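Local coordinates for protein beta-Lactamase/D-Alanine Carboxypeptidase (Pseudomonas syringae pv. tomato, PDB 5EVI) that probably hydrolyses beta-lactam antibiotics to substituted beta-amino acids, as a class C beta-lactamase of the serine type, at residues Leu15-Glu19 with Arg358-His362; Gly149-Tyr154 with Met295-Ala301. All blocks are in the same frame, centred on the assembly; numbering follows the deposited sequence.

Contact 1: Leu15-Glu19 with Arg358-His362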
# COMPACT_ATOMS: atom_id res chain seq x y z
N LEU D 15 -18.87 9.45 18.12
CA LEU D 15 -17.51 9.06 18.51
C LEU D 15 -16.48 9.30 17.39
O LEU D 15 -15.43 9.89 17.63
CB LEU D 15 -17.46 7.61 18.96
CG LEU D 15 -18.14 7.26 20.30
CD1 LEU D 15 -18.34 5.76 20.42
CD2 LEU D 15 -17.35 7.81 21.48
N VAL D 16 -16.78 8.85 16.17
CA VAL D 16 -15.84 9.01 15.06
C VAL D 16 -15.63 10.49 14.79
O VAL D 16 -14.51 10.94 14.63
CB VAL D 16 -16.27 8.27 13.76
CG1 VAL D 16 -15.29 8.55 12.62
CG2 VAL D 16 -16.37 6.76 14.00
N GLN D 17 -16.73 11.25 14.79
CA GLN D 17 -16.69 12.69 14.61
C GLN D 17 -15.76 13.36 15.60
O GLN D 17 -14.89 14.15 15.21
CB GLN D 17 -18.09 13.28 14.76
CG GLN D 17 -18.20 14.76 14.44
CD GLN D 17 -19.64 15.21 14.44
OE1 GLN D 17 -20.36 15.02 15.43
NE2 GLN D 17 -20.08 15.78 13.33
N THR D 18 -15.92 13.03 16.88
CA THR D 18 -15.08 13.60 17.95
C THR D 18 -13.61 13.33 17.66
O THR D 18 -12.82 14.27 17.57
CB THR D 18 -15.48 13.07 19.34
OG1 THR D 18 -16.83 13.44 19.63
CG2 THR D 18 -14.55 13.62 20.43
N GLU D 19 -13.27 12.06 17.46
CA GLU D 19 -11.87 11.65 17.23
C GLU D 19 -11.31 12.23 15.92
O GLU D 19 -10.14 12.61 15.87
CB GLU D 19 -11.72 10.12 17.16
CG GLU D 19 -12.23 9.31 18.34
CD GLU D 19 -11.39 9.41 19.61
OE1 GLU D 19 -11.69 8.65 20.55
OE2 GLU D 19 -10.45 10.22 19.70
N ARG D 358 -8.33 3.78 17.72
CA ARG D 358 -9.42 4.25 18.59
C ARG D 358 -10.78 4.04 17.95
O ARG D 358 -11.72 3.52 18.59
CB ARG D 358 -9.23 5.72 18.99
CG ARG D 358 -8.21 5.93 20.10
CD ARG D 358 -7.29 7.12 19.88
NE ARG D 358 -7.87 8.40 20.27
CZ ARG D 358 -7.46 9.19 21.28
NH1 ARG D 358 -8.10 10.34 21.48
NH2 ARG D 358 -6.45 8.86 22.09
N ILE D 359 -10.89 4.45 16.69
CA ILE D 359 -12.13 4.25 15.93
C ILE D 359 -12.55 2.78 15.86
O ILE D 359 -13.74 2.47 16.09
CB ILE D 359 -12.04 4.84 14.51
CG1 ILE D 359 -12.00 6.38 14.57
CG2 ILE D 359 -13.19 4.35 13.65
CD1 ILE D 359 -11.71 7.04 13.23
N LEU D 360 -11.61 1.90 15.55
CA LEU D 360 -11.91 0.46 15.45
C LEU D 360 -12.21 -0.14 16.83
O LEU D 360 -13.07 -1.01 16.95
CB LEU D 360 -10.82 -0.32 14.68
CG LEU D 360 -10.79 -0.19 13.14
CD1 LEU D 360 -9.93 -1.29 12.52
CD2 LEU D 360 -12.18 -0.22 12.53
N GLN D 361 -11.54 0.37 17.87
CA GLN D 361 -11.95 0.06 19.24
C GLN D 361 -13.40 0.53 19.49
O GLN D 361 -14.16 -0.22 20.09
CB GLN D 361 -10.98 0.64 20.27
CG GLN D 361 -11.24 0.15 21.68
CD GLN D 361 -10.10 0.47 22.62
OE1 GLN D 361 -9.57 -0.42 23.28
NE2 GLN D 361 -9.69 1.74 22.67
N HIS D 362 -13.79 1.72 19.01
CA HIS D 362 -15.19 2.19 19.15
C HIS D 362 -16.17 1.32 18.35
O HIS D 362 -17.30 1.12 18.79
CB HIS D 362 -15.42 3.64 18.65
CG HIS D 362 -14.62 4.70 19.32
ND1 HIS D 362 -14.42 4.76 20.68
CD2 HIS D 362 -14.03 5.81 18.80
CE1 HIS D 362 -13.70 5.83 20.97
NE2 HIS D 362 -13.45 6.48 19.85
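Glu-19 reaches across from one helix to grip both His-362 and Arg-358 on another. The two are the N-terminal helix 9-20 and the C-terminal helix 349-363 of a class C beta-lactamase, packed side by side and nearly antiparallel. Their segment axes make an angle of 167° and come within 10.1 Å. The two oxygens of Glu-19 share the work. OE1 accepts a hydrogen bond from NE2 of His-362 at 2.9 Å, through its anti lone pair. The imidazole and carboxylate planes are nearly coplanar, and OE1 lies close to the ring plane. OE2 takes a side-on grip from Arg-358. NH1 of Arg-358 meets the syn lone pair of Glu-19 OE2 at 3.0 Å, while NE of Arg-358 reaches the same oxygen from above the carboxylate plane, at 3.2 Å. The carboxylate and guanidinium planes are turned 72° against each other, which lets NE approach from above. Bends in both chains make this possible: Glu-19 folds at chi2 (-73°), and Arg-358 bends at chi2 and chi3 to bring its NE edge round to the acid. The three bonds limit rotation of the carboxylate. The nearby guanidinium would be expected to favour its ionised form.

Leu-15 covers one face of the His-362 ring in a CH-pi contact, with its CB 4.1 Å from the ring centroid. The opposite face carries Arg-358 O, near the rim. Below this polar layer, Val-16 and Ile-359 are buried and cross at about a right angle. Both rest on Ile-34 of strand 31-38. Val-16 also touches Tyr-45 and Tyr-47, and Ile-359 touches Ile-339. The pair meets through two sets of methyls: CG1 of Val-16 lies 3.9 Å from CD1 of Ile-359, and CG2 of Val-16 lies 4.0 Å from CG2 of Ile-359.

Contact 2: Gly149-Tyr154 with Met295-Ala301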
# COMPACT_ATOMS: atom_id res chain seq x y z
N GLY D 149 17.39 -11.34 2.52
CA GLY D 149 16.63 -11.77 3.69
C GLY D 149 17.25 -11.50 5.05
O GLY D 149 16.60 -11.73 6.07
N THR D 150 18.48 -10.98 5.08
CA THR D 150 19.19 -10.76 6.33
C THR D 150 18.87 -9.40 6.92
O THR D 150 18.96 -9.21 8.13
CB THR D 150 20.71 -10.91 6.15
OG1 THR D 150 21.18 -9.93 5.23
CG2 THR D 150 21.04 -12.29 5.60
N HIS D 151 18.51 -8.45 6.07
CA HIS D 151 18.09 -7.13 6.53
C HIS D 151 16.90 -6.64 5.71
O HIS D 151 16.55 -7.25 4.68
CB HIS D 151 19.25 -6.13 6.47
CG HIS D 151 20.42 -6.48 7.34
ND1 HIS D 151 21.33 -7.46 7.02
CD2 HIS D 151 20.83 -5.97 8.53
CE1 HIS D 151 22.25 -7.54 7.96
NE2 HIS D 151 21.98 -6.64 8.89
N ARG D 152 16.28 -5.56 6.18
CA ARG D 152 15.10 -4.98 5.55
C ARG D 152 15.27 -3.46 5.39
O ARG D 152 15.44 -2.75 6.39
CB ARG D 152 13.86 -5.31 6.38
CG ARG D 152 12.51 -5.02 5.69
CD ARG D 152 12.05 -3.60 5.95
NE ARG D 152 10.61 -3.40 5.77
CZ ARG D 152 9.98 -2.25 6.01
NH1 ARG D 152 10.64 -1.18 6.46
NH2 ARG D 152 8.66 -2.17 5.81
N THR D 153 15.20 -3.00 4.14
CA THR D 153 15.39 -1.61 3.78
C THR D 153 14.25 -1.22 2.84
O THR D 153 14.24 -1.57 1.66
CB THR D 153 16.78 -1.43 3.14
OG1 THR D 153 17.74 -1.97 4.04
CG2 THR D 153 17.12 0.03 2.88
N TYR D 154 13.27 -0.54 3.39
CA TYR D 154 12.09 -0.09 2.63
C TYR D 154 12.57 0.77 1.45
O TYR D 154 13.33 1.71 1.66
CB TYR D 154 11.20 0.74 3.54
CG TYR D 154 9.87 1.11 2.95
CD1 TYR D 154 8.79 0.23 3.06
CD2 TYR D 154 9.66 2.35 2.33
CE1 TYR D 154 7.54 0.56 2.56
CE2 TYR D 154 8.41 2.69 1.83
CZ TYR D 154 7.35 1.79 1.94
OH TYR D 154 6.11 2.11 1.44
N MSE D 295 11.68 3.18 10.94
CA MSE D 295 11.62 1.91 10.19
C MSE D 295 11.99 2.04 8.73
O MSE D 295 12.20 1.03 8.07
CB MSE D 295 10.23 1.28 10.30
CG MSE D 295 9.84 0.93 11.74
SE MSE D 295 10.83 -0.62 12.44
CE MSE D 295 10.35 -1.97 11.10
N LEU D 296 12.05 3.27 8.20
CA LEU D 296 12.61 3.51 6.86
C LEU D 296 14.12 3.19 6.75
O LEU D 296 14.62 3.00 5.65
CB LEU D 296 12.36 4.95 6.40
CG LEU D 296 10.90 5.36 6.16
CD1 LEU D 296 10.77 6.86 5.89
CD2 LEU D 296 10.29 4.55 5.03
N ASN D 297 14.84 3.13 7.87
CA ASN D 297 16.26 2.76 7.85
C ASN D 297 16.44 1.25 7.92
O ASN D 297 15.52 0.54 8.29
CB ASN D 297 17.01 3.41 9.00
CG ASN D 297 17.02 4.93 8.92
OD1 ASN D 297 17.39 5.59 9.88
ND2 ASN D 297 16.61 5.50 7.78
N THR D 298 17.64 0.78 7.59
CA THR D 298 17.90 -0.65 7.45
C THR D 298 17.85 -1.35 8.81
O THR D 298 18.54 -0.95 9.73
CB THR D 298 19.25 -0.89 6.76
OG1 THR D 298 19.19 -0.32 5.44
CG2 THR D 298 19.56 -2.37 6.63
N GLN D 299 17.01 -2.38 8.91
CA GLN D 299 16.84 -3.17 10.14
C GLN D 299 17.30 -4.58 9.87
O GLN D 299 17.30 -5.02 8.72
CB GLN D 299 15.36 -3.26 10.56
CG GLN D 299 14.85 -2.12 11.43
CD GLN D 299 14.52 -0.88 10.64
OE1 GLN D 299 14.95 0.22 10.99
NE2 GLN D 299 13.76 -1.06 9.56
N LYS D 300 17.66 -5.30 10.93
CA LYS D 300 17.87 -6.74 10.86
C LYS D 300 16.52 -7.43 10.64
O LYS D 300 15.49 -7.00 11.18
CB LYS D 300 18.52 -7.26 12.14
CG LYS D 300 18.74 -8.76 12.14
CD LYS D 300 19.93 -9.18 12.99
CE LYS D 300 20.33 -10.62 12.71
NZ LYS D 300 19.18 -11.56 12.75
N ALA D 301 16.53 -8.50 9.86
CA ALA D 301 15.35 -9.32 9.61
C ALA D 301 15.70 -10.79 9.76
O ALA D 301 16.86 -11.18 9.62
CB ALA D 301 14.79 -9.05 8.22
O HOH W 1 19.84 -11.32 9.47
O HOH W 2 13.43 -0.74 6.55
O HOH W 3 14.63 3.32 3.20
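Thr-153 and Thr-298 both hold OG1 beside their backbone N (chi1 -53° and -62°), and this brings the two hydroxyls together. Their OG1 atoms form a hydrogen bond of 2.6 Å; Thr-153 OG1 also bonds Tyr-146 OH. Tyr-154 has CG anti to its backbone N (chi1 -172°). Its ring then runs alongside Leu-296, with CD2 of Tyr-154 3.5 Å from CD2 of Leu-296.

The backbones form a two-residue antiparallel pairing: Arg-152 with Gln-299 is the hydrogen-bonded pair and His-151 with Lys-300 the non-hydrogen-bonded one. Arg-152 N gives to Gln-299 O at 2.8 Å, and Gln-299 N to Arg-152 O at 3.0 Å. Ala-301 N adds a bond to Thr-150 O. Water 2 accepts from Arg-152 NH1 and Tyr-154 N, and lies within bonding distance of Arg-152 O and Met-295 O; it cannot serve every acceptor around it at once. Water 3 bridges the carbonyls of Tyr-154 and Leu-296. Gln-299 NE2 also bonds Met-295 O, at 3.0 Å. The guanidinium of Arg-152 is fixed further by a salt bridge from NH2 to Glu-276.

Tyr-154 OH bonds Ser-68, Lys-71 and Lys-318, and a sulfate lies close by. This matches the SxxK, YxN and KTG motifs of serine beta-lactamases, so the contact probably helps frame the active site. Strand 151-152 is the outermost strand at this end of the main sheet. Strand 299-308 separates it from strand 262-266, where Val-266 packs against Arg-152, Gln-299 and Ala-301. From Tyr-154 the chain runs directly into helix 156-169.

Overall arrangement
Contacts 1 and 2 lie far apart, with centres about 33 Å apart, and share no helix or strand. Both are partly buried and mix inner residues with exposed ones. Contact 1 joins the two chain ends as helices against the sheet, beside its 43-48 edge. Contact 2 extends the same sheet at its other edge, and its segments are nested in sequence between those of contact 1. Their chemistry differs accordingly. In 15-19 with 358-362, side chains alone make the link, through charge and aliphatic packing. In 149-154 with 295-301, main-chain bonds and bridging waters dominate, beside the probable catalytic site.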